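Local coordinates for glucose-resistance amylase regulator (Weissella paramesenteroides ATCC 33313, PDB 4RK6), which binds glucose and probably acts as a LacI-family repressor that recognises regulatory DNA to control transcription, at residues S116-H126 against L274-N284. Residues are numbered along the deposited sequence; the frame is centred on the assembly and turned at random. Where two conformers were deposited one is given.
Sequences SIVDYLIDMGH and LIQRDSVLNLN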
ATOM      1  N   SER A 116      -1.683  19.806 -17.784  1.00 21.50           N
ATOM      2  CA  SER A 116      -0.694  19.049 -18.548  0.50 23.02           C
ATOM      3  C   SER A 116      -1.329  17.796 -19.159  1.00 24.10           C
ATOM      4  O   SER A 116      -1.014  17.412 -20.250  1.00 22.84           O
ATOM      5  CB  SER A 116       0.532  18.686 -17.698  0.50 27.35           C
ATOM      6  OG  SER A 116       0.277  17.619 -16.793  0.50 27.30           O
ATOM      7  N   ILE A 117      -2.238  17.161 -18.442  1.00 22.39           N
ATOM      8  CA  ILE A 117      -2.828  15.921 -18.942  1.00 21.33           C
ATOM      9  C   ILE A 117      -3.797  16.225 -20.076  1.00 23.62           C
ATOM     10  O   ILE A 117      -3.789  15.572 -21.090  1.00 22.52           O
ATOM     11  CB  ILE A 117      -3.568  15.145 -17.828  1.00 23.67           C
ATOM     12  CG1 ILE A 117      -2.586  14.738 -16.721  1.00 20.46           C
ATOM     13  CG2 ILE A 117      -4.295  13.952 -18.423  1.00 21.41           C
ATOM     14  CD1 ILE A 117      -3.267  14.226 -15.467  1.00 25.37           C
ATOM     15  N   VAL A 118      -4.638  17.238 -19.881  1.00 21.79           N
ATOM     16  CA  VAL A 118      -5.608  17.622 -20.888  1.00 21.56           C
ATOM     17  C   VAL A 118      -4.879  18.085 -22.142  1.00 24.32           C
ATOM     18  O   VAL A 118      -5.235  17.707 -23.248  1.00 22.97           O
ATOM     19  CB  VAL A 118      -6.533  18.727 -20.336  1.00 21.04           C
ATOM     20  CG1 VAL A 118      -7.346  19.359 -21.457  1.00 24.14           C
ATOM     21  CG2 VAL A 118      -7.442  18.177 -19.272  1.00 26.93           C
ATOM     22  N   ASP A 119      -3.826  18.881 -21.972  1.00 22.76           N
ATOM     23  CA  ASP A 119      -3.049  19.339 -23.122  1.00 22.86           C
ATOM     24  C   ASP A 119      -2.478  18.178 -23.956  1.00 25.43           C
ATOM     25  O   ASP A 119      -2.546  18.165 -25.189  1.00 23.32           O
ATOM     26  CB  ASP A 119      -1.922  20.254 -22.663  1.00 27.30           C
ATOM     27  CG  ASP A 119      -1.495  21.208 -23.740  1.00 49.97           C
ATOM     28  OD1 ASP A 119      -2.334  22.004 -24.214  1.00 39.68           O
ATOM     29  OD2 ASP A 119      -0.323  21.143 -24.129  1.00 40.82           O
ATOM     30  N   TYR A 120      -1.921  17.201 -23.257  1.00 21.84           N
ATOM     31  CA  TYR A 120      -1.377  16.012 -23.887  1.00 19.65           C
ATOM     32  C   TYR A 120      -2.457  15.209 -24.596  1.00 20.73           C
ATOM     33  O   TYR A 120      -2.288  14.805 -25.748  1.00 23.95           O
ATOM     34  CB  TYR A 120      -0.663  15.139 -22.831  1.00 20.84           C
ATOM     35  CG  TYR A 120      -0.200  13.831 -23.365  1.00 19.75           C
ATOM     36  CD1 TYR A 120       0.729  13.775 -24.393  1.00 21.74           C
ATOM     37  CD2 TYR A 120      -0.692  12.645 -22.861  1.00 27.76           C
ATOM     38  CE1 TYR A 120       1.165  12.557 -24.902  1.00 24.23           C
ATOM     39  CE2 TYR A 120      -0.267  11.430 -23.362  1.00 25.04           C
ATOM     40  CZ  TYR A 120       0.645  11.380 -24.369  1.00 23.05           C
ATOM     41  OH  TYR A 120       1.037  10.142 -24.831  1.00 25.84           O
ATOM     42  N   LEU A 121      -3.573  14.955 -23.925  1.00 21.85           N
ATOM     43  CA  LEU A 121      -4.619  14.152 -24.542  1.00 22.10           C
ATOM     44  C   LEU A 121      -5.198  14.825 -25.794  1.00 23.09           C
ATOM     45  O   LEU A 121      -5.445  14.156 -26.786  1.00 22.31           O
ATOM     46  CB  LEU A 121      -5.739  13.844 -23.552  1.00 23.61           C
ATOM     47  CG  LEU A 121      -5.368  12.792 -22.485  1.00 22.35           C
ATOM     48  CD1 LEU A 121      -6.483  12.632 -21.468  1.00 21.28           C
ATOM     49  CD2 LEU A 121      -5.031  11.459 -23.104  1.00 26.15           C
ATOM     50  N   ILE A 122      -5.382  16.137 -25.738  1.00 21.82           N
ATOM     51  CA  ILE A 122      -5.866  16.895 -26.906  1.00 24.88           C
ATOM     52  C   ILE A 122      -4.823  16.884 -28.036  1.00 22.10           C
ATOM     53  O   ILE A 122      -5.167  16.713 -29.205  1.00 22.16           O
ATOM     54  CB  ILE A 122      -6.265  18.334 -26.506  1.00 23.96           C
ATOM     55  CG1 ILE A 122      -7.546  18.275 -25.656  1.00 25.05           C
ATOM     56  CG2 ILE A 122      -6.440  19.243 -27.729  1.00 26.08           C
ATOM     57  CD1 ILE A 122      -7.860  19.598 -25.002  1.00 31.94           C
ATOM     58  N   ASP A 123      -3.554  17.044 -27.693  1.00 22.61           N
ATOM     59  CA  ASP A 123      -2.452  16.903 -28.671  1.00 22.32           C
ATOM     60  C   ASP A 123      -2.453  15.510 -29.340  1.00 28.28           C
ATOM     61  O   ASP A 123      -2.082  15.372 -30.501  1.00 25.86           O
ATOM     62  CB  ASP A 123      -1.093  17.146 -28.007  1.00 27.43           C
ATOM     63  CG  ASP A 123      -0.790  18.620 -27.757  1.00 31.79           C
ATOM     64  OD1 ASP A 123      -1.565  19.489 -28.189  1.00 28.52           O
ATOM     65  OD2 ASP A 123       0.237  18.906 -27.108  1.00 28.15           O
HETATM   66  N   MSE A 124      -2.874  14.488 -28.593  1.00 22.32           N
HETATM   67  CA  MSE A 124      -2.943  13.121 -29.105  1.00 24.94           C
HETATM   68  C   MSE A 124      -4.249  12.849 -29.823  1.00 23.03           C
HETATM   69  O   MSE A 124      -4.500  11.719 -30.224  1.00 27.20           O
HETATM   70  CB  MSE A 124      -2.749  12.138 -27.948  1.00 24.26           C
HETATM   71  CG  MSE A 124      -1.367  12.163 -27.313  1.00 20.72           C
HETATM   72 SE   MSE A 124       0.068  11.606 -28.539  1.00 29.57          SE
HETATM   73  CE  MSE A 124      -0.151   9.664 -28.250  1.00 42.30           C
ATOM     74  N   GLY A 125      -5.103  13.871 -29.971  1.00 26.10           N
ATOM     75  CA  GLY A 125      -6.294  13.806 -30.829  1.00 24.82           C
ATOM     76  C   GLY A 125      -7.608  13.500 -30.140  1.00 27.53           C
ATOM     77  O   GLY A 125      -8.637  13.266 -30.813  1.00 24.48           O
ATOM     78  N   HIS A 126      -7.593  13.481 -28.807  1.00 23.37           N
ATOM     79  CA  HIS A 126      -8.793  13.239 -28.021  1.00 22.93           C
ATOM     80  C   HIS A 126      -9.552  14.543 -27.813  1.00 24.52           C
ATOM     81  O   HIS A 126      -8.944  15.601 -27.653  1.00 29.84           O
ATOM     82  CB  HIS A 126      -8.437  12.611 -26.680  1.00 23.62           C
ATOM     83  CG  HIS A 126      -7.779  11.280 -26.827  1.00 23.15           C
ATOM     84  ND1 HIS A 126      -8.493  10.102 -26.839  1.00 24.26           N
ATOM     85  CD2 HIS A 126      -6.486  10.941 -27.036  1.00 23.81           C
ATOM     86  CE1 HIS A 126      -7.668   9.095 -27.064  1.00 20.15           C
ATOM     87  NE2 HIS A 126      -6.440   9.575 -27.157  1.00 22.42           N
ATOM     88  N   LEU A 274       4.956  14.281 -16.544  1.00 26.27           N
ATOM     89  CA  LEU A 274       4.039  13.371 -17.193  1.00 23.87           C
ATOM     90  C   LEU A 274       4.901  12.289 -17.821  1.00 23.85           C
ATOM     91  O   LEU A 274       5.744  12.571 -18.669  1.00 25.27           O
ATOM     92  CB  LEU A 274       3.204  14.137 -18.212  1.00 25.91           C
ATOM     93  CG  LEU A 274       1.989  13.372 -18.728  1.00 27.30           C
ATOM     94  CD1 LEU A 274       0.976  14.333 -19.350  1.00 35.53           C
ATOM     95  CD2 LEU A 274       2.388  12.307 -19.741  1.00 31.63           C
ATOM     96  N   ILE A 275       4.759  11.064 -17.323  1.00 18.28           N
ATOM     97  CA  ILE A 275       5.507   9.947 -17.814  1.00 19.57           C
ATOM     98  C   ILE A 275       4.678   9.152 -18.791  1.00 22.76           C
ATOM     99  O   ILE A 275       3.636   8.568 -18.448  1.00 21.74           O
ATOM    100  CB  ILE A 275       5.958   9.030 -16.667  1.00 19.79           C
ATOM    101  CG1 ILE A 275       6.780   9.822 -15.661  1.00 27.13           C
ATOM    102  CG2 ILE A 275       6.748   7.853 -17.225  1.00 20.92           C
ATOM    103  CD1 ILE A 275       7.225   9.016 -14.476  1.00 24.48           C
ATOM    104  N   GLN A 276       5.152   9.124 -20.022  1.00 18.05           N
ATOM    105  CA  GLN A 276       4.440   8.470 -21.099  1.00 19.72           C
ATOM    106  C   GLN A 276       4.834   7.023 -21.119  1.00 23.05           C
ATOM    107  O   GLN A 276       6.021   6.712 -21.183  1.00 24.29           O
ATOM    108  CB  GLN A 276       4.822   9.168 -22.397  1.00 23.90           C
ATOM    109  CG  GLN A 276       4.196   8.646 -23.638  1.00 63.69           C
ATOM    110  CD  GLN A 276       5.016   9.105 -24.791  1.00 87.84           C
ATOM    111  OE1 GLN A 276       5.195  10.312 -24.976  1.00 35.06           O
ATOM    112  NE2 GLN A 276       5.583   8.161 -25.530  1.00 28.03           N
ATOM    113  N   ARG A 277       3.832   6.152 -21.007  1.00 22.17           N
ATOM    114  CA  ARG A 277       4.038   4.709 -21.056  1.00 22.19           C
ATOM    115  C   ARG A 277       3.164   4.134 -22.180  1.00 25.29           C
ATOM    116  O   ARG A 277       3.310   4.561 -23.301  1.00 24.00           O
ATOM    117  CB  ARG A 277       3.792   4.074 -19.689  1.00 21.67           C
ATOM    118  CG  ARG A 277       4.694   4.656 -18.611  1.00 22.91           C
ATOM    119  CD  ARG A 277       4.937   3.661 -17.507  1.00 23.57           C
ATOM    120  NE  ARG A 277       5.865   4.137 -16.488  1.00 24.23           N
ATOM    121  CZ  ARG A 277       5.512   4.540 -15.281  1.00 28.29           C
ATOM    122  NH1 ARG A 277       4.235   4.594 -14.934  1.00 28.93           N
ATOM    123  NH2 ARG A 277       6.449   4.895 -14.420  1.00 25.25           N
ATOM    124  N   ASP A 278       2.264   3.197 -21.895  1.00 19.04           N
ATOM    125  CA  ASP A 278       1.624   2.388 -22.940  1.00 20.44           C
ATOM    126  C   ASP A 278       0.098   2.472 -23.002  1.00 22.14           C
ATOM    127  O   ASP A 278      -0.538   1.718 -23.727  1.00 23.62           O
ATOM    128  CB  ASP A 278       2.067   0.925 -22.778  1.00 24.62           C
ATOM    129  CG  ASP A 278       3.559   0.750 -22.973  1.00 28.20           C
ATOM    130  OD1 ASP A 278       4.121   1.389 -23.877  1.00 29.84           O
ATOM    131  OD2 ASP A 278       4.176  -0.018 -22.226  1.00 30.19           O
ATOM    132  N   SER A 279      -0.492   3.428 -22.302  1.00 20.08           N
ATOM    133  CA  SER A 279      -1.944   3.461 -22.165  1.00 20.99           C
ATOM    134  C   SER A 279      -2.647   4.584 -22.915  1.00 21.02           C
ATOM    135  O   SER A 279      -3.825   4.829 -22.660  1.00 19.55           O
ATOM    136  CB  SER A 279      -2.335   3.502 -20.675  1.00 20.51           C
ATOM    137  OG  SER A 279      -1.922   4.702 -20.056  1.00 19.16           O
ATOM    138  N   VAL A 280      -1.947   5.253 -23.844  1.00 21.33           N
ATOM    139  CA  VAL A 280      -2.574   6.302 -24.648  1.00 19.87           C
ATOM    140  C   VAL A 280      -2.353   6.087 -26.139  1.00 26.10           C
ATOM    141  O   VAL A 280      -1.240   5.859 -26.582  1.00 25.34           O
ATOM    142  CB  VAL A 280      -2.054   7.712 -24.252  1.00 21.44           C
ATOM    143  CG1 VAL A 280      -2.724   8.776 -25.097  1.00 22.14           C
ATOM    144  CG2 VAL A 280      -2.317   7.963 -22.763  1.00 21.61           C
ATOM    145  N   LEU A 281      -3.426   6.216 -26.901  1.00 23.15           N
ATOM    146  CA  LEU A 281      -3.397   6.089 -28.358  1.00 24.77           C
ATOM    147  C   LEU A 281      -3.525   7.477 -28.989  1.00 23.43           C
ATOM    148  O   LEU A 281      -4.304   8.312 -28.521  1.00 24.83           O
ATOM    149  CB  LEU A 281      -4.575   5.216 -28.798  1.00 30.55           C
ATOM    150  CG  LEU A 281      -4.530   4.611 -30.206  1.00 51.92           C
ATOM    151  CD1 LEU A 281      -3.511   3.486 -30.259  1.00 50.19           C
ATOM    152  CD2 LEU A 281      -5.913   4.110 -30.623  1.00 50.41           C
ATOM    153  N   ASN A 282      -2.739   7.719 -30.033  1.00 23.58           N
ATOM    154  CA  ASN A 282      -2.911   8.900 -30.873  1.00 23.39           C
ATOM    155  C   ASN A 282      -4.038   8.630 -31.880  1.00 26.12           C
ATOM    156  O   ASN A 282      -3.943   7.695 -32.682  1.00 27.14           O
ATOM    157  CB  ASN A 282      -1.607   9.223 -31.603  1.00 24.21           C
ATOM    158  CG  ASN A 282      -1.698  10.508 -32.418  1.00 28.91           C
ATOM    159  OD1 ASN A 282      -2.324  10.542 -33.455  1.00 37.16           O
ATOM    160  ND2 ASN A 282      -1.094  11.574 -31.926  1.00 37.65           N
ATOM    161  N   LEU A 283      -5.081   9.451 -31.842  1.00 27.08           N
ATOM    162  CA  LEU A 283      -6.217   9.314 -32.772  1.00 28.94           C
ATOM    163  C   LEU A 283      -6.083  10.076 -34.096  1.00 38.42           C
ATOM    164  O   LEU A 283      -6.941   9.922 -34.972  1.00 37.56           O
ATOM    165  CB  LEU A 283      -7.489   9.777 -32.109  1.00 31.31           C
ATOM    166  CG  LEU A 283      -7.850   9.155 -30.773  1.00 36.23           C
ATOM    167  CD1 LEU A 283      -9.192   9.730 -30.354  1.00 34.68           C
ATOM    168  CD2 LEU A 283      -7.873   7.638 -30.864  1.00 37.61           C
ATOM    169  N   ASN A 284      -5.047  10.904 -34.235  1.00 31.68           N
ATOM    170  CA  ASN A 284      -4.873  11.760 -35.434  1.00 32.98           C
ATOM    171  C   ASN A 284      -4.389  11.019 -36.696  1.00 47.44           C
ATOM    172  O   ASN A 284      -3.641  10.045 -36.618  1.00 46.24           O
ATOM    173  CB  ASN A 284      -3.931  12.941 -35.118  1.00 35.77           C
ATOM    174  CG  ASN A 284      -4.554  13.952 -34.176  1.00 39.25           C
ATOM    175  OD1 ASN A 284      -5.748  14.257 -34.275  1.00 32.19           O
ATOM    176  ND2 ASN A 284      -3.747  14.487 -33.245  1.00 32.95           N
TER
HETATM  177  O   HOH W   1      -4.721  17.263 -31.905  1.00 42.62           O
HETATM  178  O   HOH W   2      -8.842  13.386 -33.515  1.00 39.81           O
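Leu283 N donates to Met124 O (2.8 Å) just where helix 110-123 ends in a Schellman motif, pinning the last modelled residues of this chain, which has a periplasmic-binding-protein-like fold, to the end of the helix. Asn282 CA also approaches the same carbonyl, a CA-H...O contact. Two residues on, His126 NE2 donates to Leu281 O over 2.8 Å, with the oxygen 20° out of the ring plane. Leu283, crossing the imidazole at about a right angle, lays CD1 over one face, 3.9 Å from the ring centroid: a CH-pi contact. The ring's other nitrogen, ND1, is hydrogen-bonded to Thr191 OG1, so both nitrogens are engaged and its rotation is fixed.

Back along the helix, Val280 is the shared apolar partner: its CG1 meets Tyr120 CE2, Leu121 CD2 and the selenomethionine methyl Met124 CE. Tyr120 CG lies anti to the backbone N (chi1 174°), which carries the ring out to Val280 and brings OH 3.7 Å from Gln276 CG. Leu274 CD1, from the penultimate residue of strand 267-275, rests on Tyr120 CB. Met124 CG lies over one face of the Tyr120 ring, and bends at chi2 and chi3 turn the chain on so that SE comes 3.6 Å from Asn282 ND2.

Behind this shell, Val280 and Leu121 both rest on Val222 of strand 220-223. At the tail, Asn282 OD1 closes an Asx turn by accepting from Asn284 N, and a water bridges Ile122 O to Asn284 ND2.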